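Salmonella typhimurium DB7155 bacteriophage DET7 tailspike (Bacteriophage, PDB 2V5I) probably recognises and hydrolyses the O-antigen of Salmonella as the trimeric, beta-helical receptor-binding tailspike of a myovirus. Local coordinates at residues Ala357-His362 with Arg366-Ile371; Ser383-Ile388 with Lys403-Asn408; Pro427-Leu432 with Ser464-Ser469. All coordinates share one frame; numbering follows the deposited sequence.

Contact 1: Ala357-His362 with Arg366-Ile371; sequences AGMLAH and RVFSNI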
loop_
_atom_site.group_PDB
_atom_site.type_symbol
_atom_site.label_atom_id
_atom_site.label_comp_id
_atom_site.label_asym_id
_atom_site.label_seq_id
_atom_site.Cartn_x
_atom_site.Cartn_y
_atom_site.Cartn_z
ATOM N N ALA A 357 2.898 -0.218 22.890
ATOM C CA ALA A 357 1.948 -0.999 22.106
ATOM C C ALA A 357 1.911 -0.485 20.666
ATOM O O ALA A 357 2.068 0.717 20.404
ATOM C CB ALA A 357 0.612 -0.914 22.718
ATOM N N GLY A 358 1.578 -1.375 19.735
ATOM C CA GLY A 358 1.460 -0.950 18.367
ATOM C C GLY A 358 0.104 -0.406 17.996
ATOM O O GLY A 358 0.019 0.560 17.246
ATOM N N MET A 359 -0.964 -1.079 18.458
ATOM C CA MET A 359 -2.318 -0.616 18.206
ATOM C C MET A 359 -3.174 -0.836 19.447
ATOM O O MET A 359 -3.114 -1.885 20.055
ATOM C CB MET A 359 -2.976 -1.325 16.995
ATOM C CG MET A 359 -4.351 -0.753 16.635
ATOM S SD MET A 359 -5.001 -1.368 15.059
ATOM C CE MET A 359 -5.663 -2.949 15.627
ATOM N N LEU A 360 -4.049 0.132 19.745
ATOM C CA LEU A 360 -5.026 -0.014 20.808
ATOM C C LEU A 360 -6.312 0.516 20.230
ATOM O O LEU A 360 -6.529 1.733 20.104
ATOM C CB LEU A 360 -4.622 0.752 22.082
ATOM C CG LEU A 360 -5.304 0.271 23.363
ATOM C CD1 LEU A 360 -4.776 1.062 24.537
ATOM C CD2 LEU A 360 -6.795 0.376 23.313
ATOM N N ALA A 361 -7.168 -0.407 19.784
ATOM C CA ALA A 361 -8.406 -0.075 19.153
ATOM C C ALA A 361 -9.537 -0.440 20.086
ATOM O O ALA A 361 -9.912 -1.602 20.222
ATOM C CB ALA A 361 -8.539 -0.837 17.817
ATOM N N HIS A 362 -10.147 0.580 20.666
ATOM C CA HIS A 362 -11.314 0.400 21.505
ATOM C C HIS A 362 -12.542 0.569 20.631
ATOM O O HIS A 362 -13.314 1.550 20.730
ATOM C CB HIS A 362 -11.288 1.407 22.662
ATOM C CG HIS A 362 -12.241 1.063 23.751
ATOM N ND1 HIS A 362 -11.996 1.386 25.066
ATOM C CD2 HIS A 362 -13.437 0.432 23.730
ATOM C CE1 HIS A 362 -13.002 0.958 25.804
ATOM N NE2 HIS A 362 -13.883 0.367 25.027
ATOM N N ARG A 366 -15.862 -2.891 13.557
ATOM C CA ARG A 366 -14.918 -2.276 12.612
ATOM C C ARG A 366 -14.106 -3.348 11.920
ATOM O O ARG A 366 -13.836 -4.386 12.486
ATOM C CB ARG A 366 -13.962 -1.351 13.378
ATOM C CG ARG A 366 -13.013 -0.498 12.511
ATOM C CD ARG A 366 -12.510 0.764 13.241
ATOM N NE ARG A 366 -13.632 1.718 13.499
ATOM C CZ ARG A 366 -13.579 2.840 14.163
ATOM N NH1 ARG A 366 -12.448 3.270 14.627
ATOM N NH2 ARG A 366 -14.704 3.539 14.297
ATOM N N VAL A 367 -13.726 -3.064 10.677
ATOM C CA VAL A 367 -12.908 -3.979 9.849
ATOM C C VAL A 367 -11.514 -3.394 9.680
ATOM O O VAL A 367 -11.377 -2.275 9.268
ATOM C CB VAL A 367 -13.530 -4.224 8.454
ATOM C CG1 VAL A 367 -12.667 -5.251 7.669
ATOM C CG2 VAL A 367 -14.948 -4.743 8.580
ATOM N N PHE A 368 -10.495 -4.245 9.877
ATOM C CA PHE A 368 -9.090 -3.910 9.716
ATOM C C PHE A 368 -8.520 -4.839 8.642
ATOM O O PHE A 368 -8.684 -6.064 8.783
ATOM C CB PHE A 368 -8.344 -4.179 11.019
ATOM C CG PHE A 368 -8.829 -3.351 12.166
ATOM C CD1 PHE A 368 -9.866 -3.793 12.966
ATOM C CD2 PHE A 368 -8.166 -2.173 12.491
ATOM C CE1 PHE A 368 -10.323 -3.005 14.040
ATOM C CE2 PHE A 368 -8.637 -1.380 13.529
ATOM C CZ PHE A 368 -9.667 -1.815 14.329
ATOM N N SER A 369 -7.980 -4.317 7.522
ATOM C CA SER A 369 -7.466 -5.177 6.467
ATOM C C SER A 369 -6.039 -4.750 6.120
ATOM O O SER A 369 -5.747 -3.551 6.043
ATOM C CB SER A 369 -8.354 -5.147 5.229
ATOM O OG SER A 369 -9.727 -5.399 5.570
ATOM N N ASN A 370 -5.168 -5.731 5.908
ATOM C CA ASN A 370 -3.818 -5.501 5.393
ATOM C C ASN A 370 -3.001 -4.645 6.356
ATOM O O ASN A 370 -2.606 -3.518 6.071
ATOM C CB ASN A 370 -3.837 -4.871 4.005
ATOM C CG ASN A 370 -2.546 -5.070 3.276
ATOM O OD1 ASN A 370 -1.834 -6.052 3.521
ATOM N ND2 ASN A 370 -2.202 -4.125 2.406
ATOM N N ILE A 371 -2.835 -5.205 7.552
ATOM C CA ILE A 371 -2.227 -4.538 8.742
ATOM C C ILE A 371 -0.859 -5.164 9.025
ATOM O O ILE A 371 -0.688 -6.372 8.974
ATOM C CB ILE A 371 -3.128 -4.714 10.010
ATOM C CG1 ILE A 371 -4.579 -4.261 9.757
ATOM C CG2 ILE A 371 -2.572 -3.922 11.178
ATOM C CD1 ILE A 371 -4.760 -2.815 9.386
#

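Contact 2: Ser383-Ile388 with Lys403-Asn408; sequences SDQIII and KPQPSN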
loop_
_atom_site.group_PDB
_atom_site.type_symbol
_atom_site.label_atom_id
_atom_site.label_comp_id
_atom_site.label_asym_id
_atom_site.label_seq_id
_atom_site.Cartn_x
_atom_site.Cartn_y
_atom_site.Cartn_z
ATOM N N SER A 383 1.909 -4.409 28.678
ATOM C CA SER A 383 0.900 -4.119 27.660
ATOM C C SER A 383 0.959 -5.199 26.584
ATOM O O SER A 383 1.993 -5.818 26.368
ATOM C CB SER A 383 1.170 -2.764 26.987
ATOM O OG SER A 383 0.199 -2.480 25.987
ATOM N N ASP A 384 -0.167 -5.439 25.944
ATOM C CA ASP A 384 -0.177 -6.262 24.776
ATOM C C ASP A 384 0.249 -5.436 23.569
ATOM O O ASP A 384 0.078 -4.226 23.580
ATOM C CB ASP A 384 -1.564 -6.822 24.560
ATOM C CG ASP A 384 -2.098 -7.535 25.818
ATOM O OD1 ASP A 384 -1.335 -8.291 26.444
ATOM O OD2 ASP A 384 -3.259 -7.290 26.197
ATOM N N GLN A 385 0.727 -6.085 22.517
ATOM C CA GLN A 385 1.196 -5.361 21.323
ATOM C C GLN A 385 0.056 -4.843 20.476
ATOM O O GLN A 385 0.153 -3.736 19.899
ATOM C CB GLN A 385 2.133 -6.228 20.518
ATOM C CG GLN A 385 3.466 -6.533 21.252
ATOM C CD GLN A 385 4.227 -7.713 20.697
ATOM O OE1 GLN A 385 4.346 -7.900 19.489
ATOM N NE2 GLN A 385 4.774 -8.510 21.591
ATOM N N ILE A 386 -0.966 -5.688 20.267
ATOM C CA ILE A 386 -2.075 -5.383 19.404
ATOM C C ILE A 386 -3.333 -5.652 20.252
ATOM O O ILE A 386 -3.559 -6.786 20.661
ATOM C CB ILE A 386 -2.046 -6.310 18.159
ATOM C CG1 ILE A 386 -0.756 -6.116 17.334
ATOM C CG2 ILE A 386 -3.278 -6.134 17.323
ATOM C CD1 ILE A 386 -0.429 -7.342 16.432
ATOM N N ILE A 387 -4.155 -4.636 20.489
ATOM C CA ILE A 387 -5.337 -4.729 21.352
ATOM C C ILE A 387 -6.546 -4.251 20.562
ATOM O O ILE A 387 -6.505 -3.180 19.955
ATOM C CB ILE A 387 -5.162 -3.808 22.552
ATOM C CG1 ILE A 387 -3.977 -4.281 23.399
ATOM C CG2 ILE A 387 -6.483 -3.714 23.355
ATOM C CD1 ILE A 387 -3.207 -3.124 24.087
ATOM N N ILE A 388 -7.584 -5.090 20.494
ATOM C CA ILE A 388 -8.871 -4.720 19.948
ATOM C C ILE A 388 -9.882 -5.109 21.011
ATOM O O ILE A 388 -9.914 -6.246 21.438
ATOM C CB ILE A 388 -9.205 -5.437 18.614
ATOM C CG1 ILE A 388 -8.107 -5.173 17.569
ATOM C CG2 ILE A 388 -10.570 -4.998 18.105
ATOM C CD1 ILE A 388 -8.301 -5.948 16.276
ATOM N N LYS A 403 12.945 -8.651 16.473
ATOM C CA LYS A 403 13.406 -8.465 17.844
ATOM C C LYS A 403 12.894 -9.625 18.680
ATOM O O LYS A 403 11.820 -10.195 18.414
ATOM C CB LYS A 403 12.891 -7.129 18.411
ATOM C CG LYS A 403 13.450 -5.887 17.689
ATOM C CD LYS A 403 13.230 -4.562 18.449
ATOM C CE LYS A 403 14.194 -3.489 17.917
ATOM N NZ LYS A 403 14.135 -2.201 18.627
ATOM N N PRO A 404 13.644 -9.966 19.723
ATOM C CA PRO A 404 13.130 -10.963 20.635
ATOM C C PRO A 404 11.853 -10.469 21.275
ATOM O O PRO A 404 11.682 -9.266 21.523
ATOM C CB PRO A 404 14.258 -11.146 21.653
ATOM C CG PRO A 404 15.065 -9.952 21.590
ATOM C CD PRO A 404 14.924 -9.397 20.170
ATOM N N GLN A 405 10.956 -11.395 21.590
ATOM C CA GLN A 405 9.667 -10.983 22.165
ATOM C C GLN A 405 9.839 -10.394 23.544
ATOM O O GLN A 405 10.625 -10.895 24.339
ATOM C CB GLN A 405 8.713 -12.178 22.235
ATOM C CG GLN A 405 8.189 -12.645 20.895
ATOM C CD GLN A 405 7.135 -11.730 20.316
ATOM O OE1 GLN A 405 6.443 -11.005 21.040
ATOM N NE2 GLN A 405 7.036 -11.714 18.996
ATOM N N PRO A 406 9.080 -9.349 23.861
ATOM C CA PRO A 406 9.101 -8.870 25.244
ATOM C C PRO A 406 8.501 -9.908 26.189
ATOM O O PRO A 406 7.586 -10.633 25.797
ATOM C CB PRO A 406 8.193 -7.630 25.223
ATOM C CG PRO A 406 7.435 -7.689 23.988
ATOM C CD PRO A 406 8.164 -8.585 23.009
ATOM N N SER A 407 9.012 -9.954 27.417
ATOM C CA SER A 407 8.521 -10.920 28.380
ATOM C C SER A 407 7.093 -10.621 28.836
ATOM O O SER A 407 6.343 -11.557 29.136
ATOM C CB SER A 407 9.475 -11.060 29.568
ATOM O OG SER A 407 9.456 -9.926 30.388
ATOM N N ASN A 408 6.693 -9.361 28.881
ATOM C CA ASN A 408 5.341 -8.995 29.280
ATOM C C ASN A 408 4.377 -8.990 28.124
ATOM O O ASN A 408 4.763 -8.650 26.988
ATOM C CB ASN A 408 5.302 -7.603 29.906
ATOM C CG ASN A 408 6.105 -7.519 31.170
ATOM O OD1 ASN A 408 6.036 -8.419 32.000
ATOM N ND2 ASN A 408 6.872 -6.443 31.336
HETATM O O HOH W 1 3.961 -7.382 24.670
HETATM O O HOH W 2 5.278 -9.773 17.742
#

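Contact 3: Pro427-Leu432 with Ser464-Ser469; sequences PPDKIL and SATLDS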
loop_
_atom_site.group_PDB
_atom_site.type_symbol
_atom_site.label_atom_id
_atom_site.label_comp_id
_atom_site.label_asym_id
_atom_site.label_seq_id
_atom_site.Cartn_x
_atom_site.Cartn_y
_atom_site.Cartn_z
ATOM N N PRO A 427 4.480 -16.206 18.394
ATOM C CA PRO A 427 4.352 -17.273 19.393
ATOM C C PRO A 427 2.909 -17.720 19.575
ATOM O O PRO A 427 2.042 -16.912 19.863
ATOM C CB PRO A 427 4.905 -16.633 20.677
ATOM C CG PRO A 427 5.724 -15.517 20.243
ATOM C CD PRO A 427 5.088 -14.993 18.989
ATOM N N PRO A 428 2.634 -19.009 19.357
ATOM C CA PRO A 428 1.263 -19.448 19.337
ATOM C C PRO A 428 0.549 -19.338 20.691
ATOM O O PRO A 428 -0.686 -19.262 20.721
ATOM C CB PRO A 428 1.361 -20.898 18.811
ATOM C CG PRO A 428 2.791 -21.305 18.995
ATOM C CD PRO A 428 3.588 -20.064 18.976
ATOM N N ASP A 429 1.322 -19.239 21.769
ATOM C CA ASP A 429 0.750 -19.084 23.098
ATOM C C ASP A 429 0.481 -17.612 23.512
ATOM O O ASP A 429 0.003 -17.365 24.602
ATOM C CB ASP A 429 1.631 -19.773 24.110
ATOM C CG ASP A 429 3.022 -19.166 24.192
ATOM O OD1 ASP A 429 3.638 -18.888 23.116
ATOM O OD2 ASP A 429 3.509 -19.025 25.330
ATOM N N LYS A 430 0.809 -16.646 22.655
ATOM C CA LYS A 430 0.688 -15.243 23.037
ATOM C C LYS A 430 -0.392 -14.551 22.209
ATOM O O LYS A 430 -0.285 -13.374 21.859
ATOM C CB LYS A 430 2.032 -14.562 22.853
ATOM C CG LYS A 430 3.114 -15.128 23.715
ATOM C CD LYS A 430 2.877 -14.877 25.184
ATOM C CE LYS A 430 4.048 -15.405 26.011
ATOM N NZ LYS A 430 3.754 -15.258 27.430
ATOM N N ILE A 431 -1.447 -15.310 21.885
ATOM C CA ILE A 431 -2.597 -14.815 21.151
ATOM C C ILE A 431 -3.862 -15.129 21.913
ATOM O O ILE A 431 -4.035 -16.258 22.377
ATOM C CB ILE A 431 -2.705 -15.574 19.820
ATOM C CG1 ILE A 431 -1.502 -15.306 18.928
ATOM C CG2 ILE A 431 -3.962 -15.245 19.104
ATOM C CD1 ILE A 431 -1.421 -16.305 17.803
ATOM N N LEU A 432 -4.737 -14.147 22.041
ATOM C CA LEU A 432 -6.066 -14.323 22.591
ATOM C C LEU A 432 -7.011 -13.704 21.586
ATOM O O LEU A 432 -6.970 -12.512 21.370
ATOM C CB LEU A 432 -6.183 -13.605 23.942
ATOM C CG LEU A 432 -7.550 -13.225 24.522
ATOM C CD1 LEU A 432 -8.275 -14.442 25.051
ATOM C CD2 LEU A 432 -7.379 -12.203 25.670
ATOM N N SER A 464 -4.704 -26.345 26.101
ATOM C CA SER A 464 -3.387 -25.871 26.490
ATOM C C SER A 464 -2.933 -24.801 25.543
ATOM O O SER A 464 -2.919 -25.022 24.337
ATOM C CB SER A 464 -2.345 -26.980 26.387
ATOM O OG SER A 464 -1.047 -26.452 26.731
ATOM N N ALA A 465 -2.513 -23.660 26.080
ATOM C CA ALA A 465 -1.983 -22.597 25.196
ATOM C C ALA A 465 -0.621 -22.907 24.638
ATOM O O ALA A 465 -0.284 -22.359 23.587
ATOM C CB ALA A 465 -1.974 -21.249 25.886
ATOM N N THR A 466 0.141 -23.743 25.334
ATOM C CA THR A 466 1.548 -23.955 25.056
ATOM C C THR A 466 1.923 -25.299 24.435
ATOM O O THR A 466 3.021 -25.396 23.928
ATOM C CB THR A 466 2.368 -23.802 26.326
ATOM O OG1 THR A 466 1.848 -24.695 27.317
ATOM C CG2 THR A 466 2.241 -22.397 26.845
ATOM N N LEU A 467 1.019 -26.297 24.407
ATOM C CA LEU A 467 1.362 -27.630 23.929
ATOM C C LEU A 467 0.501 -27.983 22.723
ATOM O O LEU A 467 -0.698 -27.773 22.781
ATOM C CB LEU A 467 1.084 -28.660 25.022
ATOM C CG LEU A 467 1.904 -28.485 26.307
ATOM C CD1 LEU A 467 1.338 -29.450 27.346
ATOM C CD2 LEU A 467 3.378 -28.659 26.148
ATOM N N ASP A 468 1.126 -28.449 21.654
ATOM C CA ASP A 468 0.366 -28.960 20.519
ATOM C C ASP A 468 -0.447 -30.183 20.988
ATOM O O ASP A 468 0.048 -31.052 21.732
ATOM C CB ASP A 468 1.282 -29.309 19.384
ATOM C CG ASP A 468 1.888 -28.059 18.699
ATOM O OD1 ASP A 468 1.249 -26.974 18.775
ATOM O OD2 ASP A 468 2.956 -28.211 18.063
ATOM N N SER A 469 -1.676 -30.291 20.513
ATOM C CA SER A 469 -2.542 -31.391 20.866
ATOM C C SER A 469 -2.347 -32.631 19.993
ATOM O O SER A 469 -2.739 -33.739 20.359
ATOM C CB SER A 469 -3.984 -30.906 20.828
ATOM O OG SER A 469 -4.340 -30.325 19.566
HETATM O O HOH W 3 -2.419 -21.293 21.812
#

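Contact 1: Ala357-His362 with Arg366-Ile371
The ring of Phe368 lies under Met359 and Ala361, two side chains that point the same way from strand 357-364 and meet it from the same side, and nearly all of the surface buried here belongs to these three residues. Met359 comes from the opposite direction to the phenylalanine. Its CG lies anti to the backbone N (chi1 -174°), which sends the chain inward, and the bend at chi3 then brings the methyl over one face of the ring, with CE 4.0 Å from Phe368 CE2. The sulfur sits lower and obliquely, SD 3.9 Å from the same CE2 and 4.8 Å from the ring centroid, 48° off the ring normal: a Met-aromatic contact made by the thioether and its methyl together. The arrangement is that of the interior of a right-handed parallel beta-helix, the fold of the P22 tailspike family, in which strands of different faces meet through side chains stacked turn upon turn along the axis. Ala361 closes in obliquely at the far end of the ring, where its CB lies 3.8 Å from Phe368 CZ. Leu337 and Met339 of strand 335-342 pack on Met359 and Ala361 respectively, while Val346 and Cys392 pack on the phenylalanine.

Contact 2: Ser383-Ile388 with Lys403-Asn408
On the surface of the parallel beta-helix, the loop between strands 393-398 and 412-414 folds back beside the approach to strand 386-388, and a pair of glutamine amides joins the two. Gln385 reaches across with its chain extended beyond CG, whereas Gln405 bends at chi2 (-75°) to turn its amide toward it. NE2 of Gln385 donates to OE1 of Gln405 over 3.1 Å, and the bond is nearly straight, 170° at the hydrogen. The acceptor lies in the amide plane of Gln385 and the donor in the carbonyl plane of Gln405, and the two amide planes are also nearly coplanar, 14° apart. Water 2 closes the other side of the pair: it donates to Gln385 OE1 (2.7 Å) and accepts from Gln405 NE2, so that direct and water-mediated bonds together restrain the rotation of both amides. The ring of Pro406 comes up against the same nitrogen, its CG 3.7 Å from Gln385 NE2. The backbone of Gln385 is hydrogen-bonded to Gly358 and Met359 of strand 357-364, the preceding strand of the same face. Farther along the loop, Asn408 N is held by Asn380 OD1. The carbonyls of Ser383 and Asn408 face a shared water 1, which donates to Ser383 O at 3.0 Å and to Asn408 O at 2.8 Å and weakly accepts from Gln385 NE2.

Contact 3: Pro427-Leu432 with Ser464-Ser469
Two turns meet where the last strand of a beta-helix face, 431-433, lies near the antiparallel sheet that follows it: a type I beta turn from Pro427 to Lys430, and an ST turn in the loop between strands 453-460 and 470-476. The first is closed by the backbone bond from Lys430 N to Pro427 O. In the second, Ser464 OG accepts from Thr466 N at 3.3 Å, and weakly from Leu467 N as well. Asp429 carries the contact with its CB, which lies 3.3 Å from Ala465 O and 4.3 Å from Ala465 CB. The methyl of Thr466 crosses the aspartate at a slant, CG2 being 3.8 Å from Asp429 CB and 3.9 Å from Asp429 OD2. Thr466 CG2 is anti to its own carbonyl carbon, which turns the methyl rather than the hydroxyl to Asp429. A single water joins the backbones, donating to Pro428 O (2.9 Å) and to Ala465 O (3.0 Å). Ala465 O also accepts from Arg459 NH1, and Arg459 NE pairs with Asp468, whose OD1 has a second partner in Arg445 of the second subunit. Pro428 O and Ala465 O, 4.2 Å apart, are both acceptors and cannot bond each other, so the water has to supply both protons, and it becomes the polar link between two turns that otherwise meet through methyl and methylene packing.

How the contacts relate
The three contacts follow one another along the chain and along the spike, in the order 1, 2, 3. Strands 357-364, 386-388 and 431-433 belong to the same parallel face of the beta-helix; the first two are neighbours, and contacts 1 and 2, with centres about 14 Å apart, meet directly through backbone bonds such as Gly358 N to Gln385 O (2.8 Å). Contact 2 touches contact 3 more lightly, Gln405 NE2 packing on Pro427 CD, with centres about 15 Å apart. Contacts 1 and 3 are about 22 Å apart between centres. The series thus runs from buried core to surface loop to the junction with the antiparallel sheet, and residues of contacts 1 and 3 also meet the second subunit.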